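PDB 7BYY: acetyltransferase from Escherichia coli, which acetylates the amino group of aminoacyl-tRNAs, probably glycyl-tRNA(Gly) among them, with acetyl-CoA as donor, and serves as a toxin of a toxin-antitoxin system. Local coordinates for residues K28-D31 with I37-F40; C71-Y76 with C120-H125. The protein carries 1 engineered substitution. One frame throughout, in Å; residues are numbered along the deposited sequence.

Overall arrangement
Interactions 1 and 2 lie on different parts of one GNAT domain, with centres about 19 Å apart. Interaction 1 joins the loop 28-31 to helix 35-50, about 16 Å from the centre of the chain; it is partly buried, and its main groups are carboxylates, whose polar partners lie outside the two segments, and a backbone carbonyl. Interaction 2 is a core contact about 5 Å from the centre, where strand 67-79 meets helix 114-132 through aromatic rings and a cysteine sulfur, and it adjoins the second subunit. The two share no helix or strand, yet they touch: Phe40 CE1 packs on Thr72 CG2 at 3.8 Å, where helix 35-50 lies against the strand of interaction 2.

Interaction 1 (K28-D31 with I37-F40); sequences KQFD and IDKF
Asp38 turns its carboxylate from helix 35-50 toward the backbone of Phe30 and Asp31, in the loop just before that helix. Its CG stands opposite its own carbonyl carbon (chi1 -79°), which carries the group back toward the loop. There OD1 accepts a hydrogen bond from Cys32 N, which probably helps to hold it in place; the nearby Phe30 O, 2.9 Å from Asp38 OD1, is a second acceptor and no bond partner. The nearest alpha carbons across the contact are those of Phe30 and Asp38, 6.2 Å apart.

The closely packed side is the inner one, where Phe30 and Asp38 are both buried. The Phe30 ring is lodged among Val41, Leu67 and Ala106, though its CD2 comes only loosely and obliquely to 4.3 Å from Asp38 OD1. Ile37, one residue earlier on the helix, packs on Met102 of the sheet.

Toward solvent, exposed Gln29 adds little. It starts out away from 37-40, its side chain lying on Arg42 further along the helix. At the partly exposed edge, Asp31 OD1 stands 3.6 Å from Asp38 OD2, the two carboxylate planes turned 75° apart. Their like charges are probably offset by arginines: Asp31 OD2 makes a salt bridge to Arg107, and Asp38 OD2 has a long, weak ion pair with Arg42.

A helix side chain thus takes a main-chain N-H of the loop that leads into it, linking the end of that loop to the first turns of the helix, in the segment between the first two strands of the GNAT fold.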
loop_
_atom_site.group_PDB
_atom_site.type_symbol
_atom_site.label_atom_id
_atom_site.label_comp_id
_atom_site.label_asym_id
_atom_site.label_seq_id
_atom_site.Cartn_x
_atom_site.Cartn_y
_atom_site.Cartn_z
ATOM N N LYS A 28 -27.869 5.788 3.764
ATOM C CA LYS A 28 -28.337 6.834 2.857
ATOM C C LYS A 28 -28.422 8.200 3.525
ATOM O O LYS A 28 -28.518 9.212 2.822
ATOM C CB LYS A 28 -29.703 6.466 2.280
ATOM C CG LYS A 28 -29.642 5.540 1.082
ATOM C CD LYS A 28 -31.027 5.046 0.693
ATOM C CE LYS A 28 -31.963 6.200 0.371
ATOM N NZ LYS A 28 -33.331 5.721 0.023
ATOM N N GLN A 29 -28.437 8.254 4.857
ATOM C CA GLN A 29 -28.394 9.529 5.566
ATOM C C GLN A 29 -27.152 9.654 6.443
ATOM O O GLN A 29 -26.338 10.552 6.215
ATOM C CB GLN A 29 -29.689 9.704 6.369
ATOM C CG GLN A 29 -30.915 9.189 5.610
ATOM C CD GLN A 29 -32.192 9.917 5.973
ATOM O OE1 GLN A 29 -32.823 10.549 5.121
ATOM N NE2 GLN A 29 -32.587 9.829 7.240
ATOM N N PHE A 30 -26.947 8.753 7.402
ATOM C CA PHE A 30 -25.704 8.672 8.176
ATOM C C PHE A 30 -25.282 10.037 8.733
ATOM O O PHE A 30 -24.289 10.635 8.325
ATOM C CB PHE A 30 -24.585 8.061 7.328
ATOM C CG PHE A 30 -23.373 7.679 8.126
ATOM C CD1 PHE A 30 -23.385 6.556 8.937
ATOM C CD2 PHE A 30 -22.224 8.446 8.074
ATOM C CE1 PHE A 30 -22.272 6.208 9.673
ATOM C CE2 PHE A 30 -21.110 8.104 8.809
ATOM C CZ PHE A 30 -21.133 6.983 9.608
ATOM N N ASP A 31 -26.081 10.532 9.672
ATOM C CA ASP A 31 -25.724 11.759 10.377
ATOM C C ASP A 31 -24.597 11.465 11.363
ATOM O O ASP A 31 -24.806 10.779 12.370
ATOM C CB ASP A 31 -26.942 12.334 11.093
ATOM C CG ASP A 31 -26.689 13.724 11.634
ATOM O OD1 ASP A 31 -25.621 14.296 11.329
ATOM O OD2 ASP A 31 -27.559 14.249 12.360
ATOM N N ILE A 37 -17.982 14.293 5.509
ATOM C CA ILE A 37 -18.074 12.839 5.607
ATOM C C ILE A 37 -19.509 12.379 5.381
ATOM O O ILE A 37 -19.751 11.320 4.788
ATOM C CB ILE A 37 -17.529 12.360 6.967
ATOM C CG1 ILE A 37 -16.119 12.907 7.199
ATOM C CG2 ILE A 37 -17.525 10.839 7.044
ATOM C CD1 ILE A 37 -15.448 12.367 8.445
ATOM N N ASP A 38 -20.483 13.170 5.839
ATOM C CA ASP A 38 -21.890 12.828 5.644
ATOM C C ASP A 38 -22.220 12.677 4.166
ATOM O O ASP A 38 -22.749 11.647 3.735
ATOM C CB ASP A 38 -22.787 13.892 6.276
ATOM C CG ASP A 38 -22.917 13.736 7.774
ATOM O OD1 ASP A 38 -22.380 12.753 8.324
ATOM O OD2 ASP A 38 -23.571 14.597 8.401
ATOM N N LYS A 39 -21.925 13.710 3.373
ATOM C CA LYS A 39 -22.248 13.672 1.954
ATOM C C LYS A 39 -21.445 12.617 1.201
ATOM O O LYS A 39 -21.904 12.137 0.159
ATOM C CB LYS A 39 -22.028 15.051 1.330
ATOM C CG LYS A 39 -22.857 15.298 0.076
ATOM C CD LYS A 39 -24.334 14.998 0.319
ATOM C CE LYS A 39 -25.161 15.193 -0.946
ATOM N NZ LYS A 39 -25.427 16.631 -1.236
ATOM N N PHE A 40 -20.266 12.242 1.704
ATOM C CA PHE A 40 -19.474 11.219 1.030
ATOM C C PHE A 40 -20.138 9.854 1.135
ATOM O O PHE A 40 -20.285 9.143 0.134
ATOM C CB PHE A 40 -18.064 11.164 1.615
ATOM C CG PHE A 40 -17.236 10.029 1.078
ATOM C CD1 PHE A 40 -17.157 8.826 1.759
ATOM C CD2 PHE A 40 -16.546 10.166 -0.114
ATOM C CE1 PHE A 40 -16.399 7.779 1.262
ATOM C CE2 PHE A 40 -15.785 9.123 -0.616
ATOM C CZ PHE A 40 -15.711 7.928 0.074
#

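Interaction 2 (C71-Y76 with C120-H125); sequences CTFTAY and CDFFEH
Three aromatic rings, Phe73, Phe122 and His125, gather into one cluster that reaches from the core to the dimer interface. It belongs to the GNAT fold, where helix 114-132 covers one side of the central mixed sheet. The helix segment runs roughly along the strand, at 28° to it and with axes 10.3 Å apart.

Phe122 CG lies anti to the backbone N (chi1 168°), which sends the ring off the helix toward the sheet. Its edge meets one face of Phe73 in an edge-to-face pair, centroids 5.1 Å apart and planes at 60°, with Phe122 CE1 coming to 3.5 Å from Phe73 CG. Phe122 also packs on Leu100 of the neighbouring strand.

Three residues further along the helix, the His125 side chain crosses that of Phe73 at about a right angle, but the rings meet obliquely, His125 CD2 3.4 Å from Phe73 CZ. The imidazole NE2 is hydrogen-bonded to Ala132 O of the second subunit; Leu133 of that subunit packs on Phe73 as well.

Cys71 faces the helix two residues before Phe73. Its SG makes an oblique sulfur-aromatic contact with the Phe122 ring, 4.5 Å from the centroid and 3.8 Å from Phe122 CD1.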
loop_
_atom_site.group_PDB
_atom_site.type_symbol
_atom_site.label_atom_id
_atom_site.label_comp_id
_atom_site.label_asym_id
_atom_site.label_seq_id
_atom_site.Cartn_x
_atom_site.Cartn_y
_atom_site.Cartn_z
ATOM N N CYS A 71 -15.019 4.041 7.702
ATOM C CA CYS A 71 -13.591 4.339 7.752
ATOM C C CYS A 71 -12.987 4.033 6.389
ATOM O O CYS A 71 -12.891 2.862 6.011
ATOM C CB CYS A 71 -12.920 3.524 8.846
ATOM S SG CYS A 71 -11.140 3.541 8.740
ATOM N N THR A 72 -12.571 5.068 5.666
ATOM C CA THR A 72 -11.993 4.907 4.340
ATOM C C THR A 72 -10.515 5.279 4.354
ATOM O O THR A 72 -10.087 6.176 5.087
ATOM C CB THR A 72 -12.723 5.760 3.298
ATOM O OG1 THR A 72 -12.702 7.133 3.699
ATOM C CG2 THR A 72 -14.170 5.303 3.150
ATOM N N PHE A 73 -9.740 4.585 3.523
ATOM C CA PHE A 73 -8.294 4.746 3.525
ATOM C C PHE A 73 -7.746 4.368 2.156
ATOM O O PHE A 73 -8.337 3.554 1.440
ATOM C CB PHE A 73 -7.650 3.891 4.620
ATOM C CG PHE A 73 -8.129 2.468 4.632
ATOM C CD1 PHE A 73 -9.299 2.119 5.289
ATOM C CD2 PHE A 73 -7.408 1.477 3.986
ATOM C CE1 PHE A 73 -9.742 0.810 5.300
ATOM C CE2 PHE A 73 -7.844 0.165 3.997
ATOM C CZ PHE A 73 -9.014 -0.168 4.656
ATOM N N THR A 74 -6.618 4.980 1.797
ATOM C CA THR A 74 -5.957 4.766 0.515
ATOM C C THR A 74 -4.468 4.537 0.747
ATOM O O THR A 74 -3.983 4.543 1.881
ATOM C CB THR A 74 -6.151 5.959 -0.434
ATOM O OG1 THR A 74 -5.292 7.035 -0.031
ATOM C CG2 THR A 74 -7.588 6.445 -0.420
ATOM N N ALA A 75 -3.738 4.338 -0.344
ATOM C CA ALA A 75 -2.284 4.319 -0.302
ATOM C C ALA A 75 -1.747 5.721 -0.563
ATOM O O ALA A 75 -2.341 6.503 -1.310
ATOM C CB ALA A 75 -1.715 3.335 -1.325
ATOM N N TYR A 76 -0.617 6.035 0.062
ATOM C CA TYR A 76 -0.111 7.399 0.046
ATOM C C TYR A 76 1.386 7.374 0.313
ATOM O O TYR A 76 1.913 6.437 0.916
ATOM C CB TYR A 76 -0.837 8.264 1.082
ATOM C CG TYR A 76 -0.699 9.753 0.876
ATOM C CD1 TYR A 76 -0.823 10.315 -0.387
ATOM C CD2 TYR A 76 -0.458 10.601 1.949
ATOM C CE1 TYR A 76 -0.701 11.680 -0.575
ATOM C CE2 TYR A 76 -0.339 11.965 1.771
ATOM C CZ TYR A 76 -0.459 12.499 0.508
ATOM O OH TYR A 76 -0.337 13.858 0.328
ATOM N N CYS A 120 -9.225 0.483 16.047
ATOM C CA CYS A 120 -8.505 -0.759 16.297
ATOM C C CYS A 120 -8.801 -1.800 15.225
ATOM O O CYS A 120 -7.929 -2.611 14.896
ATOM C CB CYS A 120 -8.840 -1.299 17.688
ATOM S SG CYS A 120 -7.620 -0.849 18.956
ATOM N N ASP A 121 -10.012 -1.788 14.660
ATOM C CA ASP A 121 -10.278 -2.649 13.513
ATOM C C ASP A 121 -9.528 -2.164 12.279
ATOM O O ASP A 121 -9.135 -2.975 11.432
ATOM C CB ASP A 121 -11.781 -2.720 13.234
ATOM C CG ASP A 121 -12.521 -3.577 14.246
ATOM O OD1 ASP A 121 -13.652 -3.206 14.629
ATOM O OD2 ASP A 121 -11.968 -4.618 14.662
ATOM N N PHE A 122 -9.313 -0.853 12.168
ATOM C CA PHE A 122 -8.497 -0.326 11.081
ATOM C C PHE A 122 -7.022 -0.639 11.302
ATOM O O PHE A 122 -6.293 -0.927 10.346
ATOM C CB PHE A 122 -8.721 1.181 10.951
ATOM C CG PHE A 122 -7.725 1.870 10.068
ATOM C CD1 PHE A 122 -7.779 1.716 8.691
ATOM C CD2 PHE A 122 -6.739 2.677 10.611
ATOM C CE1 PHE A 122 -6.864 2.352 7.874
ATOM C CE2 PHE A 122 -5.822 3.313 9.802
ATOM C CZ PHE A 122 -5.885 3.153 8.431
ATOM N N PHE A 123 -6.568 -0.590 12.556
ATOM C CA PHE A 123 -5.187 -0.954 12.859
ATOM C C PHE A 123 -4.915 -2.412 12.513
ATOM O O PHE A 123 -3.839 -2.750 12.006
ATOM C CB PHE A 123 -4.882 -0.690 14.335
ATOM C CG PHE A 123 -4.647 0.758 14.657
ATOM C CD1 PHE A 123 -4.614 1.713 13.652
ATOM C CD2 PHE A 123 -4.459 1.167 15.969
ATOM C CE1 PHE A 123 -4.396 3.048 13.949
ATOM C CE2 PHE A 123 -4.241 2.500 16.271
ATOM C CZ PHE A 123 -4.210 3.441 15.260
ATOM N N GLU A 124 -5.881 -3.293 12.782
ATOM C CA GLU A 124 -5.712 -4.695 12.421
ATOM C C GLU A 124 -5.622 -4.872 10.913
ATOM O O GLU A 124 -4.893 -5.747 10.431
ATOM C CB GLU A 124 -6.861 -5.529 12.985
ATOM C CG GLU A 124 -6.558 -7.011 13.056
ATOM C CD GLU A 124 -5.635 -7.355 14.208
ATOM O OE1 GLU A 124 -5.955 -6.972 15.356
ATOM O OE2 GLU A 124 -4.593 -8.007 13.968
ATOM N N HIS A 125 -6.349 -4.053 10.152
ATOM C CA HIS A 125 -6.249 -4.122 8.701
ATOM C C HIS A 125 -4.932 -3.542 8.204
ATOM O O HIS A 125 -4.375 -4.033 7.213
ATOM C CB HIS A 125 -7.427 -3.395 8.057
ATOM C CG HIS A 125 -7.635 -3.748 6.620
ATOM N ND1 HIS A 125 -8.139 -4.967 6.219
ATOM C CD2 HIS A 125 -7.396 -3.048 5.486
ATOM C CE1 HIS A 125 -8.210 -4.998 4.901
ATOM N NE2 HIS A 125 -7.764 -3.846 4.431
#